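Local coordinates for 450aa long hypothetical fmu protein (PDB 2YXL) that probably transfers a methyl group from S-adenosyl-L-methionine to carbon 5 of cytosine in RNA, at residues C340-T345 against T388-F393; D359-M364 against F393-E398; E246-A251 against S437-F442. All coordinates share one frame; numbering follows the deposited sequence.

Interactions 1 and 3 are buried, whereas interaction 2 is partly buried and runs out to the surface at Asn362. Interaction 1 brings two loops at the predicted active site together through backbone bonds, hydroxyls and thiols. Interaction 2 continues it through the shared Phe393 and is held by apolar contact, the CB and CG of Glu395 and the carboxylate of Glu396, which reaches back to Thr341 and Ser391 of interaction 1. Interaction 3 seats a helix start on strand 441-447 and the loop leading into it, with alanine and phenylalanine packing beside one hydroxyl. It joins interaction 1 through neighbouring strands 383-389 and 441-447, where Thr389 O meets Phe442 N, and through Gly344 O and Gly440 N.

Interaction 1 of 3, residues C340-T345 against T388-F393; sequences CTSSGT and TTCSIF
Gly344 and Ser391 bring their CA atoms to 4.6 Å, where Gly344 N donates to Cys390 O at 3.0 Å. The two loops carry the Pro-Cys and Thr-Cys sequences of RsmB/NOP cytosine methyltransferases; they follow the neighbouring parallel strands 331-337 and 383-389 of the Rossmann-like domain, close to bound sinefungin. Cys390, the predicted nucleophile, meets Cys340 thiol to thiol, SG to SG 3.6 Å, too far for a disulfide. Cys340 SG also takes a weak, bent bond from Cys390 N at 3.5 Å, while Thr345 CG2 packs on the CB of Cys390. Beyond the sulfurs lies a cluster of hydroxyls. Ser343 OG, placed between its own backbone N and carbonyl carbon (chi1 56°), accepts from Ile392 N at 2.9 Å in a nearly straight bond of 170°. Thr341 OG1 and Ser391 OG stand 3.1 Å apart, and each is hydrogen-bonded to the carboxylate of Glu396, which ties the two loops together from outside. Two successive ST turns shape the second loop: Thr389 OG1, where the Asn397 side chain also lies, accepts from Ser391 N, and Ser391 OG from Phe393 N. The Phe393 ring closes the cluster, with Ser343 OG 3.4 Å above the plane of one face, displaced toward the rim, and Thr341 OG1 at the ring edge, 3.5 Å from CD1.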
ATOM      1  N   CYS A 340      -8.358  -4.111   6.127  1.00 34.64           N
ATOM      2  CA  CYS A 340      -7.569  -4.060   7.349  1.00 35.29           C
ATOM      3  C   CYS A 340      -6.873  -2.717   7.522  1.00 35.61           C
ATOM      4  O   CYS A 340      -7.050  -1.811   6.706  1.00 35.67           O
ATOM      5  CB  CYS A 340      -6.555  -5.209   7.372  1.00 35.42           C
ATOM      6  SG  CYS A 340      -5.273  -5.097   6.113  1.00 36.02           S
ATOM      7  N   THR A 341      -6.086  -2.605   8.590  1.00 36.15           N
ATOM      8  CA  THR A 341      -5.348  -1.379   8.910  1.00 36.63           C
ATOM      9  C   THR A 341      -4.238  -1.050   7.910  1.00 36.95           C
ATOM     10  O   THR A 341      -3.862   0.115   7.766  1.00 37.17           O
ATOM     11  CB  THR A 341      -4.717  -1.448  10.317  1.00 36.70           C
ATOM     12  OG1 THR A 341      -3.946  -2.653  10.446  1.00 36.38           O
ATOM     13  CG2 THR A 341      -5.794  -1.387  11.397  1.00 36.63           C
ATOM     14  N   SER A 342      -3.718  -2.078   7.239  1.00 37.23           N
ATOM     15  CA  SER A 342      -2.603  -1.950   6.282  1.00 37.56           C
ATOM     16  C   SER A 342      -1.247  -1.676   6.940  1.00 37.30           C
ATOM     17  O   SER A 342      -0.299  -1.275   6.263  1.00 37.51           O
ATOM     18  CB  SER A 342      -2.904  -0.899   5.198  1.00 37.68           C
ATOM     19  OG  SER A 342      -3.673  -1.448   4.142  1.00 38.82           O
ATOM     20  N   SER A 343      -1.154  -1.907   8.250  1.00 36.99           N
ATOM     21  CA  SER A 343       0.059  -1.611   9.026  1.00 36.62           C
ATOM     22  C   SER A 343       1.315  -2.300   8.487  1.00 36.49           C
ATOM     23  O   SER A 343       2.428  -1.798   8.650  1.00 36.60           O
ATOM     24  CB  SER A 343      -0.141  -1.982  10.495  1.00 36.50           C
ATOM     25  OG  SER A 343      -0.515  -3.343  10.622  1.00 36.78           O
ATOM     26  N   GLY A 344       1.130  -3.451   7.847  1.00 36.06           N
ATOM     27  CA  GLY A 344       2.236  -4.172   7.232  1.00 35.69           C
ATOM     28  C   GLY A 344       2.759  -3.533   5.958  1.00 35.23           C
ATOM     29  O   GLY A 344       3.793  -3.949   5.435  1.00 35.18           O
ATOM     30  N   THR A 345       2.048  -2.524   5.457  1.00 34.76           N
ATOM     31  CA  THR A 345       2.420  -1.873   4.204  1.00 34.58           C
ATOM     32  C   THR A 345       3.096  -0.508   4.404  1.00 34.44           C
ATOM     33  O   THR A 345       3.246   0.257   3.448  1.00 34.48           O
ATOM     34  CB  THR A 345       1.213  -1.748   3.232  1.00 34.54           C
ATOM     35  OG1 THR A 345       0.268  -0.802   3.744  1.00 35.12           O
ATOM     36  CG2 THR A 345       0.526  -3.091   3.042  1.00 34.45           C
ATOM     37  N   THR A 388      -6.596 -13.640   4.932  1.00 29.21           N
ATOM     38  CA  THR A 388      -5.366 -12.857   4.879  1.00 30.00           C
ATOM     39  C   THR A 388      -5.641 -11.398   5.173  1.00 30.76           C
ATOM     40  O   THR A 388      -6.705 -10.878   4.836  1.00 30.95           O
ATOM     41  CB  THR A 388      -4.643 -12.935   3.501  1.00 29.77           C
ATOM     42  OG1 THR A 388      -5.503 -12.441   2.466  1.00 29.74           O
ATOM     43  CG2 THR A 388      -4.202 -14.348   3.173  1.00 29.30           C
ATOM     44  N   THR A 389      -4.674 -10.759   5.825  1.00 31.74           N
ATOM     45  CA  THR A 389      -4.603  -9.307   5.926  1.00 32.76           C
ATOM     46  C   THR A 389      -3.175  -8.875   5.599  1.00 33.26           C
ATOM     47  O   THR A 389      -2.242  -9.685   5.644  1.00 33.27           O
ATOM     48  CB  THR A 389      -4.945  -8.788   7.345  1.00 32.92           C
ATOM     49  OG1 THR A 389      -3.852  -9.062   8.233  1.00 33.50           O
ATOM     50  CG2 THR A 389      -6.232  -9.421   7.886  1.00 33.09           C
ATOM     51  N   CYS A 390      -3.007  -7.601   5.262  1.00 33.80           N
ATOM     52  CA  CYS A 390      -1.674  -7.018   5.191  1.00 34.48           C
ATOM     53  C   CYS A 390      -1.452  -6.148   6.426  1.00 34.38           C
ATOM     54  O   CYS A 390      -0.988  -5.014   6.340  1.00 34.54           O
ATOM     55  CB  CYS A 390      -1.469  -6.248   3.888  1.00 34.55           C
ATOM     56  SG  CYS A 390      -2.791  -5.107   3.509  1.00 36.85           S
ATOM     57  N   SER A 391      -1.807  -6.709   7.578  1.00 34.53           N
ATOM     58  CA  SER A 391      -1.639  -6.059   8.870  1.00 34.49           C
ATOM     59  C   SER A 391      -0.705  -6.893   9.738  1.00 34.61           C
ATOM     60  O   SER A 391      -0.641  -8.113   9.596  1.00 34.39           O
ATOM     61  CB  SER A 391      -2.993  -5.893   9.560  1.00 34.35           C
ATOM     62  OG  SER A 391      -2.833  -5.494  10.911  1.00 34.07           O
ATOM     63  N   ILE A 392       0.012  -6.230  10.640  1.00 34.82           N
ATOM     64  CA  ILE A 392       0.935  -6.920  11.539  1.00 35.13           C
ATOM     65  C   ILE A 392       0.355  -7.119  12.939  1.00 35.18           C
ATOM     66  O   ILE A 392       0.971  -7.775  13.781  1.00 35.28           O
ATOM     67  CB  ILE A 392       2.298  -6.196  11.640  1.00 35.21           C
ATOM     68  CG1 ILE A 392       2.107  -4.738  12.069  1.00 35.40           C
ATOM     69  CG2 ILE A 392       3.058  -6.309  10.310  1.00 35.48           C
ATOM     70  CD1 ILE A 392       3.305  -4.131  12.776  1.00 36.24           C
ATOM     71  N   PHE A 393      -0.829  -6.560  13.177  1.00 35.18           N
ATOM     72  CA  PHE A 393      -1.453  -6.602  14.495  1.00 35.27           C
ATOM     73  C   PHE A 393      -2.122  -7.940  14.780  1.00 35.43           C
ATOM     74  O   PHE A 393      -2.837  -8.483  13.932  1.00 35.52           O
ATOM     75  CB  PHE A 393      -2.471  -5.468  14.651  1.00 35.20           C
ATOM     76  CG  PHE A 393      -1.886  -4.090  14.491  1.00 35.02           C
ATOM     77  CD1 PHE A 393      -2.466  -3.176  13.616  1.00 35.17           C
ATOM     78  CD2 PHE A 393      -0.760  -3.703  15.214  1.00 34.84           C
ATOM     79  CE1 PHE A 393      -1.941  -1.892  13.464  1.00 34.70           C
ATOM     80  CE2 PHE A 393      -0.223  -2.423  15.067  1.00 34.80           C
ATOM     81  CZ  PHE A 393      -0.818  -1.516  14.191  1.00 34.86           C
TER

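Interaction 2 of 3, residues D359-M364 against F393-E398; sequences DKINEM and FKEENE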
ATOM      1  N   ASP A 359      -8.373   1.412  17.622  1.00 46.38           N
ATOM      2  CA  ASP A 359      -9.195   2.611  17.408  1.00 46.56           C
ATOM      3  C   ASP A 359      -8.752   3.474  16.234  1.00 46.60           C
ATOM      4  O   ASP A 359      -8.459   4.654  16.436  1.00 46.73           O
ATOM      5  CB  ASP A 359      -9.304   3.436  18.703  1.00 46.65           C
ATOM      6  CG  ASP A 359     -10.250   4.619  18.573  1.00 46.93           C
ATOM      7  OD1 ASP A 359     -10.042   5.625  19.287  1.00 47.31           O
ATOM      8  OD2 ASP A 359     -11.193   4.552  17.753  1.00 47.23           O
ATOM      9  N   LYS A 360      -8.782   2.950  15.003  1.00 46.49           N
ATOM     10  CA  LYS A 360      -9.684   1.878  14.560  1.00 46.24           C
ATOM     11  C   LYS A 360      -9.088   0.490  14.229  1.00 45.84           C
ATOM     12  O   LYS A 360      -9.455  -0.114  13.214  1.00 45.82           O
ATOM     13  CB  LYS A 360     -10.458   2.384  13.332  1.00 46.49           C
ATOM     14  CG  LYS A 360      -9.558   2.910  12.198  1.00 46.86           C
ATOM     15  CD  LYS A 360      -9.995   2.385  10.835  1.00 47.44           C
ATOM     16  CE  LYS A 360      -8.876   2.527   9.810  1.00 47.86           C
ATOM     17  NZ  LYS A 360      -9.183   1.828   8.530  1.00 48.03           N
ATOM     18  N   ILE A 361      -8.200  -0.029  15.074  1.00 45.23           N
ATOM     19  CA  ILE A 361      -7.760  -1.426  14.937  1.00 44.56           C
ATOM     20  C   ILE A 361      -8.916  -2.373  15.281  1.00 44.20           C
ATOM     21  O   ILE A 361      -9.161  -3.355  14.575  1.00 44.13           O
ATOM     22  CB  ILE A 361      -6.518  -1.748  15.811  1.00 44.53           C
ATOM     23  CG1 ILE A 361      -5.281  -1.022  15.273  1.00 44.59           C
ATOM     24  CG2 ILE A 361      -6.263  -3.253  15.879  1.00 44.38           C
ATOM     25  CD1 ILE A 361      -4.116  -0.958  16.251  1.00 44.62           C
ATOM     26  N   ASN A 362      -9.630  -2.057  16.359  1.00 43.72           N
ATOM     27  CA  ASN A 362     -10.750  -2.875  16.824  1.00 43.24           C
ATOM     28  C   ASN A 362     -11.976  -2.775  15.918  1.00 42.80           C
ATOM     29  O   ASN A 362     -12.739  -3.735  15.782  1.00 42.65           O
ATOM     30  CB  ASN A 362     -11.113  -2.518  18.269  1.00 43.32           C
ATOM     31  CG  ASN A 362      -9.963  -2.754  19.243  1.00 43.45           C
ATOM     32  OD1 ASN A 362      -9.893  -2.118  20.293  1.00 43.67           O
ATOM     33  ND2 ASN A 362      -9.059  -3.672  18.899  1.00 43.64           N
ATOM     34  N   GLU A 363     -12.145  -1.607  15.301  1.00 42.28           N
ATOM     35  CA  GLU A 363     -13.205  -1.360  14.326  1.00 41.84           C
ATOM     36  C   GLU A 363     -13.037  -2.252  13.095  1.00 41.38           C
ATOM     37  O   GLU A 363     -14.010  -2.823  12.605  1.00 41.41           O
ATOM     38  CB  GLU A 363     -13.199   0.113  13.920  1.00 41.92           C
ATOM     39  CG  GLU A 363     -14.453   0.598  13.210  1.00 42.12           C
ATOM     40  CD  GLU A 363     -14.420   2.091  12.936  1.00 42.20           C
ATOM     41  OE1 GLU A 363     -15.287   2.811  13.474  1.00 42.80           O
ATOM     42  OE2 GLU A 363     -13.524   2.548  12.193  1.00 42.70           O
ATOM     43  N   MET A 364     -11.801  -2.363  12.607  1.00 40.77           N
ATOM     44  CA  MET A 364     -11.467  -3.269  11.510  1.00 40.16           C
ATOM     45  C   MET A 364     -11.596  -4.728  11.942  1.00 39.64           C
ATOM     46  O   MET A 364     -12.061  -5.574  11.172  1.00 39.41           O
ATOM     47  CB  MET A 364     -10.048  -3.000  10.993  1.00 40.31           C
ATOM     48  CG  MET A 364      -9.925  -1.849   9.994  1.00 40.62           C
ATOM     49  SD  MET A 364     -10.614  -2.231   8.364  1.00 41.47           S
ATOM     50  CE  MET A 364     -12.219  -1.426   8.475  1.00 41.72           C
ATOM     51  N   PHE A 393      -0.829  -6.560  13.177  1.00 35.18           N
ATOM     52  CA  PHE A 393      -1.453  -6.602  14.495  1.00 35.27           C
ATOM     53  C   PHE A 393      -2.122  -7.940  14.780  1.00 35.43           C
ATOM     54  O   PHE A 393      -2.837  -8.483  13.932  1.00 35.52           O
ATOM     55  CB  PHE A 393      -2.471  -5.468  14.651  1.00 35.20           C
ATOM     56  CG  PHE A 393      -1.886  -4.090  14.491  1.00 35.02           C
ATOM     57  CD1 PHE A 393      -2.466  -3.176  13.616  1.00 35.17           C
ATOM     58  CD2 PHE A 393      -0.760  -3.703  15.214  1.00 34.84           C
ATOM     59  CE1 PHE A 393      -1.941  -1.892  13.464  1.00 34.70           C
ATOM     60  CE2 PHE A 393      -0.223  -2.423  15.067  1.00 34.80           C
ATOM     61  CZ  PHE A 393      -0.818  -1.516  14.191  1.00 34.86           C
ATOM     62  N   LYS A 394      -1.889  -8.461  15.982  1.00 35.59           N
ATOM     63  CA  LYS A 394      -2.500  -9.715  16.422  1.00 35.76           C
ATOM     64  C   LYS A 394      -4.024  -9.623  16.459  1.00 35.84           C
ATOM     65  O   LYS A 394      -4.707 -10.602  16.162  1.00 35.83           O
ATOM     66  CB  LYS A 394      -1.963 -10.131  17.795  1.00 35.78           C
ATOM     67  CG  LYS A 394      -0.526 -10.636  17.778  1.00 35.91           C
ATOM     68  CD  LYS A 394       0.039 -10.744  19.183  1.00 36.15           C
ATOM     69  CE  LYS A 394       1.526 -11.060  19.155  1.00 36.47           C
ATOM     70  NZ  LYS A 394       2.138 -10.994  20.513  1.00 36.58           N
ATOM     71  N   GLU A 395      -4.539  -8.442  16.808  1.00 35.98           N
ATOM     72  CA  GLU A 395      -5.985  -8.187  16.889  1.00 36.18           C
ATOM     73  C   GLU A 395      -6.746  -8.488  15.600  1.00 36.00           C
ATOM     74  O   GLU A 395      -7.898  -8.921  15.644  1.00 36.11           O
ATOM     75  CB  GLU A 395      -6.255  -6.741  17.312  1.00 36.32           C
ATOM     76  CG  GLU A 395      -6.418  -6.534  18.818  1.00 37.63           C
ATOM     77  CD  GLU A 395      -5.131  -6.740  19.608  1.00 39.01           C
ATOM     78  OE1 GLU A 395      -5.229  -7.009  20.823  1.00 39.69           O
ATOM     79  OE2 GLU A 395      -4.027  -6.631  19.025  1.00 39.72           O
ATOM     80  N   GLU A 396      -6.099  -8.253  14.463  1.00 35.78           N
ATOM     81  CA  GLU A 396      -6.709  -8.481  13.159  1.00 35.52           C
ATOM     82  C   GLU A 396      -6.414  -9.879  12.633  1.00 35.33           C
ATOM     83  O   GLU A 396      -7.044 -10.338  11.678  1.00 35.09           O
ATOM     84  CB  GLU A 396      -6.199  -7.448  12.161  1.00 35.63           C
ATOM     85  CG  GLU A 396      -6.792  -6.070  12.337  1.00 36.03           C
ATOM     86  CD  GLU A 396      -6.034  -5.027  11.549  1.00 36.87           C
ATOM     87  OE1 GLU A 396      -6.433  -4.749  10.400  1.00 36.79           O
ATOM     88  OE2 GLU A 396      -5.029  -4.498  12.071  1.00 37.27           O
ATOM     89  N   ASN A 397      -5.458 -10.550  13.269  1.00 35.17           N
ATOM     90  CA  ASN A 397      -4.912 -11.798  12.761  1.00 35.00           C
ATOM     91  C   ASN A 397      -5.162 -13.009  13.661  1.00 35.01           C
ATOM     92  O   ASN A 397      -6.216 -13.644  13.564  1.00 34.94           O
ATOM     93  CB  ASN A 397      -3.419 -11.628  12.463  1.00 34.98           C
ATOM     94  CG  ASN A 397      -3.147 -10.570  11.405  1.00 34.83           C
ATOM     95  OD1 ASN A 397      -2.139  -9.868  11.462  1.00 34.71           O
ATOM     96  ND2 ASN A 397      -4.043 -10.454  10.432  1.00 34.63           N
ATOM     97  N   GLU A 398      -4.197 -13.320  14.528  1.00 34.96           N
ATOM     98  CA  GLU A 398      -4.260 -14.505  15.395  1.00 34.89           C
ATOM     99  C   GLU A 398      -5.468 -14.495  16.332  1.00 34.79           C
ATOM    100  O   GLU A 398      -6.058 -15.543  16.605  1.00 34.79           O
ATOM    101  CB  GLU A 398      -2.964 -14.666  16.202  1.00 34.90           C
ATOM    102  CG  GLU A 398      -1.769 -15.181  15.393  1.00 34.94           C
ATOM    103  CD  GLU A 398      -0.962 -14.076  14.716  1.00 35.03           C
ATOM    104  OE1 GLU A 398       0.128 -14.379  14.187  1.00 34.84           O
ATOM    105  OE2 GLU A 398      -1.404 -12.908  14.710  1.00 34.82           O
TER
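Ile361 against Phe393 makes this an apolar contact, partly buried, between the first turn of helix 361-376 and the loop that leads from strand 383-389 into helix 398-407. No hydrogen bond joins the two segments directly. Ile361 CD1 sits 3.8 Å from the centroid of the Phe393 ring and 18° off its normal, a CH-pi contact on the face opposite Ser343. With CG1 anti to the carbonyl carbon (chi1 -69°), the isoleucine sends CD1 to the ring and leaves CG2 for Glu395 CB, at 3.8 Å. Cut back to alanine, the residue would lose both CD1 and CG2, which would probably uncover this ring face and leave a gap beside Glu395 CB. Toward solvent, Asn362 lies alongside Glu395, ND2 to CG 3.9 Å, their flat ends turned 53° apart. One turn on, Met364 CB passes 4.1 Å from the buried Glu396, at OE1, an oxygen that also receives Gln368 NE2 from the same helix; Glu396 OE2, the oxygen turned to Ser391, lies in the plane of the Phe393 ring, at its edge. Helix 361-376 links the parallel strands 331-337 and 383-389, the beta-alpha-beta crossover of a Rossmann-like class I methyltransferase.

Interaction 3 of 3, residues E246-A251 against S437-F442; sequences EASAVA and STIGFF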
ATOM      1  N   GLU A 246       4.835  -9.649  -3.400  1.00 38.61           N
ATOM      2  CA  GLU A 246       5.127 -11.079  -3.331  1.00 38.37           C
ATOM      3  C   GLU A 246       4.192 -11.802  -2.351  1.00 38.09           C
ATOM      4  O   GLU A 246       3.639 -12.855  -2.677  1.00 38.18           O
ATOM      5  CB  GLU A 246       6.596 -11.313  -2.957  1.00 38.25           C
ATOM      6  CG  GLU A 246       7.046 -12.767  -3.058  1.00 37.92           C
ATOM      7  CD  GLU A 246       8.409 -13.000  -2.436  1.00 38.53           C
ATOM      8  OE1 GLU A 246       9.398 -13.115  -3.193  1.00 40.29           O
ATOM      9  OE2 GLU A 246       8.504 -13.051  -1.194  1.00 38.49           O
ATOM     10  N   ALA A 247       4.017 -11.220  -1.165  1.00 37.77           N
ATOM     11  CA  ALA A 247       3.149 -11.781  -0.128  1.00 37.64           C
ATOM     12  C   ALA A 247       1.706 -11.992  -0.604  1.00 37.65           C
ATOM     13  O   ALA A 247       1.078 -13.002  -0.282  1.00 37.40           O
ATOM     14  CB  ALA A 247       3.182 -10.908   1.119  1.00 37.36           C
ATOM     15  N   SER A 248       1.197 -11.042  -1.384  1.00 37.72           N
ATOM     16  CA  SER A 248      -0.146 -11.135  -1.946  1.00 37.99           C
ATOM     17  C   SER A 248      -0.281 -12.244  -2.989  1.00 38.15           C
ATOM     18  O   SER A 248      -1.329 -12.884  -3.085  1.00 38.37           O
ATOM     19  CB  SER A 248      -0.563  -9.796  -2.547  1.00 37.99           C
ATOM     20  OG  SER A 248      -0.689  -8.807  -1.539  1.00 38.28           O
ATOM     21  N   ALA A 249       0.780 -12.467  -3.763  1.00 38.29           N
ATOM     22  CA  ALA A 249       0.802 -13.532  -4.768  1.00 38.34           C
ATOM     23  C   ALA A 249       0.791 -14.925  -4.139  1.00 38.42           C
ATOM     24  O   ALA A 249       0.179 -15.848  -4.679  1.00 38.46           O
ATOM     25  CB  ALA A 249       2.002 -13.381  -5.672  1.00 38.35           C
ATOM     26  N   VAL A 250       1.481 -15.066  -3.006  1.00 38.44           N
ATOM     27  CA  VAL A 250       1.540 -16.322  -2.253  1.00 38.38           C
ATOM     28  C   VAL A 250       0.147 -16.742  -1.761  1.00 38.41           C
ATOM     29  O   VAL A 250      -0.200 -17.927  -1.801  1.00 38.47           O
ATOM     30  CB  VAL A 250       2.535 -16.214  -1.060  1.00 38.44           C
ATOM     31  CG1 VAL A 250       2.403 -17.404  -0.106  1.00 38.25           C
ATOM     32  CG2 VAL A 250       3.968 -16.090  -1.566  1.00 38.24           C
ATOM     33  N   ALA A 251      -0.641 -15.764  -1.317  1.00 38.40           N
ATOM     34  CA  ALA A 251      -2.003 -15.997  -0.830  1.00 38.49           C
ATOM     35  C   ALA A 251      -2.819 -16.892  -1.762  1.00 38.59           C
ATOM     36  O   ALA A 251      -3.284 -17.954  -1.345  1.00 38.75           O
ATOM     37  CB  ALA A 251      -2.722 -14.671  -0.585  1.00 38.35           C
ATOM     38  N   SER A 437      11.662  -9.100   2.800  1.00 33.09           N
ATOM     39  CA  SER A 437      11.653  -8.052   1.765  1.00 33.25           C
ATOM     40  C   SER A 437      10.347  -8.004   0.961  1.00 33.12           C
ATOM     41  O   SER A 437      10.347  -7.774  -0.252  1.00 33.35           O
ATOM     42  CB  SER A 437      12.864  -8.179   0.836  1.00 33.18           C
ATOM     43  OG  SER A 437      14.061  -7.931   1.548  1.00 33.74           O
ATOM     44  N   THR A 438       9.244  -8.245   1.656  1.00 32.91           N
ATOM     45  CA  THR A 438       7.904  -8.029   1.121  1.00 32.66           C
ATOM     46  C   THR A 438       7.113  -7.331   2.228  1.00 32.41           C
ATOM     47  O   THR A 438       7.649  -7.116   3.314  1.00 32.38           O
ATOM     48  CB  THR A 438       7.249  -9.362   0.652  1.00 32.74           C
ATOM     49  OG1 THR A 438       6.054  -9.086  -0.088  1.00 32.56           O
ATOM     50  CG2 THR A 438       6.937 -10.292   1.831  1.00 32.60           C
ATOM     51  N   ILE A 439       5.866  -6.957   1.956  1.00 32.30           N
ATOM     52  CA  ILE A 439       5.003  -6.336   2.973  1.00 32.03           C
ATOM     53  C   ILE A 439       4.685  -7.288   4.132  1.00 32.10           C
ATOM     54  O   ILE A 439       4.720  -8.508   3.968  1.00 32.04           O
ATOM     55  CB  ILE A 439       3.673  -5.825   2.365  1.00 32.14           C
ATOM     56  CG1 ILE A 439       2.972  -6.943   1.573  1.00 31.83           C
ATOM     57  CG2 ILE A 439       3.924  -4.579   1.507  1.00 31.98           C
ATOM     58  CD1 ILE A 439       1.524  -6.654   1.210  1.00 31.65           C
ATOM     59  N   GLY A 440       4.390  -6.721   5.302  1.00 32.20           N
ATOM     60  CA  GLY A 440       3.881  -7.494   6.438  1.00 32.11           C
ATOM     61  C   GLY A 440       2.558  -8.138   6.061  1.00 32.08           C
ATOM     62  O   GLY A 440       1.663  -7.470   5.545  1.00 32.34           O
ATOM     63  N   PHE A 441       2.435  -9.436   6.304  1.00 31.90           N
ATOM     64  CA  PHE A 441       1.278 -10.187   5.826  1.00 31.74           C
ATOM     65  C   PHE A 441       0.917 -11.327   6.772  1.00 31.76           C
ATOM     66  O   PHE A 441       1.760 -11.796   7.543  1.00 31.91           O
ATOM     67  CB  PHE A 441       1.573 -10.742   4.433  1.00 31.53           C
ATOM     68  CG  PHE A 441       0.402 -10.709   3.494  1.00 30.95           C
ATOM     69  CD1 PHE A 441      -0.347 -11.856   3.255  1.00 30.51           C
ATOM     70  CD2 PHE A 441       0.059  -9.536   2.833  1.00 30.71           C
ATOM     71  CE1 PHE A 441      -1.423 -11.836   2.375  1.00 30.32           C
ATOM     72  CE2 PHE A 441      -1.018  -9.501   1.949  1.00 30.96           C
ATOM     73  CZ  PHE A 441      -1.762 -10.657   1.722  1.00 31.02           C
ATOM     74  N   PHE A 442      -0.338 -11.765   6.706  1.00 31.60           N
ATOM     75  CA  PHE A 442      -0.826 -12.849   7.548  1.00 31.32           C
ATOM     76  C   PHE A 442      -1.663 -13.827   6.739  1.00 31.28           C
ATOM     77  O   PHE A 442      -2.442 -13.420   5.878  1.00 31.04           O
ATOM     78  CB  PHE A 442      -1.637 -12.290   8.715  1.00 31.46           C
ATOM     79  CG  PHE A 442      -2.173 -13.346   9.646  1.00 31.61           C
ATOM     80  CD1 PHE A 442      -1.333 -13.975  10.564  1.00 31.21           C
ATOM     81  CD2 PHE A 442      -3.517 -13.705   9.609  1.00 31.44           C
ATOM     82  CE1 PHE A 442      -1.821 -14.941  11.424  1.00 31.38           C
ATOM     83  CE2 PHE A 442      -4.017 -14.673  10.468  1.00 31.72           C
ATOM     84  CZ  PHE A 442      -3.166 -15.294  11.376  1.00 31.81           C
TER
HETATM   85  O   HOH W   1       6.837  -7.746  -2.333  1.00 47.62           O
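Ala247 is the tightly packed centre of this contact: its methyl CB rests 3.7 Å from Phe441 CG and against Ile439 CG1, with Thr438 closing in beside it. The backbone of the helix covers more of the ring, for Ala247 O and Ser248 N lie over one and the same face of Phe441, the oxygen 3.8 Å above the plane and shifted toward the rim; that oxygen is also bonded by Tyr443 OH. Ser248, whose side chain is about 6 Å from bound sinefungin, sets OG 3.6 Å from Phe441 CE2 and forms a weak hydrogen bond with Lys273 NZ. At the helix start Thr438 OG1, anti to its own N (chi1 -169°), accepts from Ala247 N at 3.1 Å with an angle of 156°. Phe441 opens strand 441-447, which runs antiparallel to 383-389, the reversed strand characteristic of class I methyltransferase sheets; Thr438 and Ile439 are in the loop before it, so the contact sets helix 246-255 against that part of the fold. Packing is looser elsewhere. At Thr438 a water bridges beside the direct contact, accepting from Glu246 N at 3.0 Å and lying 2.7 Å from Thr438 OG1. The Glu246 carboxylate turns to Arg217 in a salt bridge and to Ser215. Farther along the helix, Ala251 CB approaches Phe441 CE1 only obliquely, at 4.3 Å.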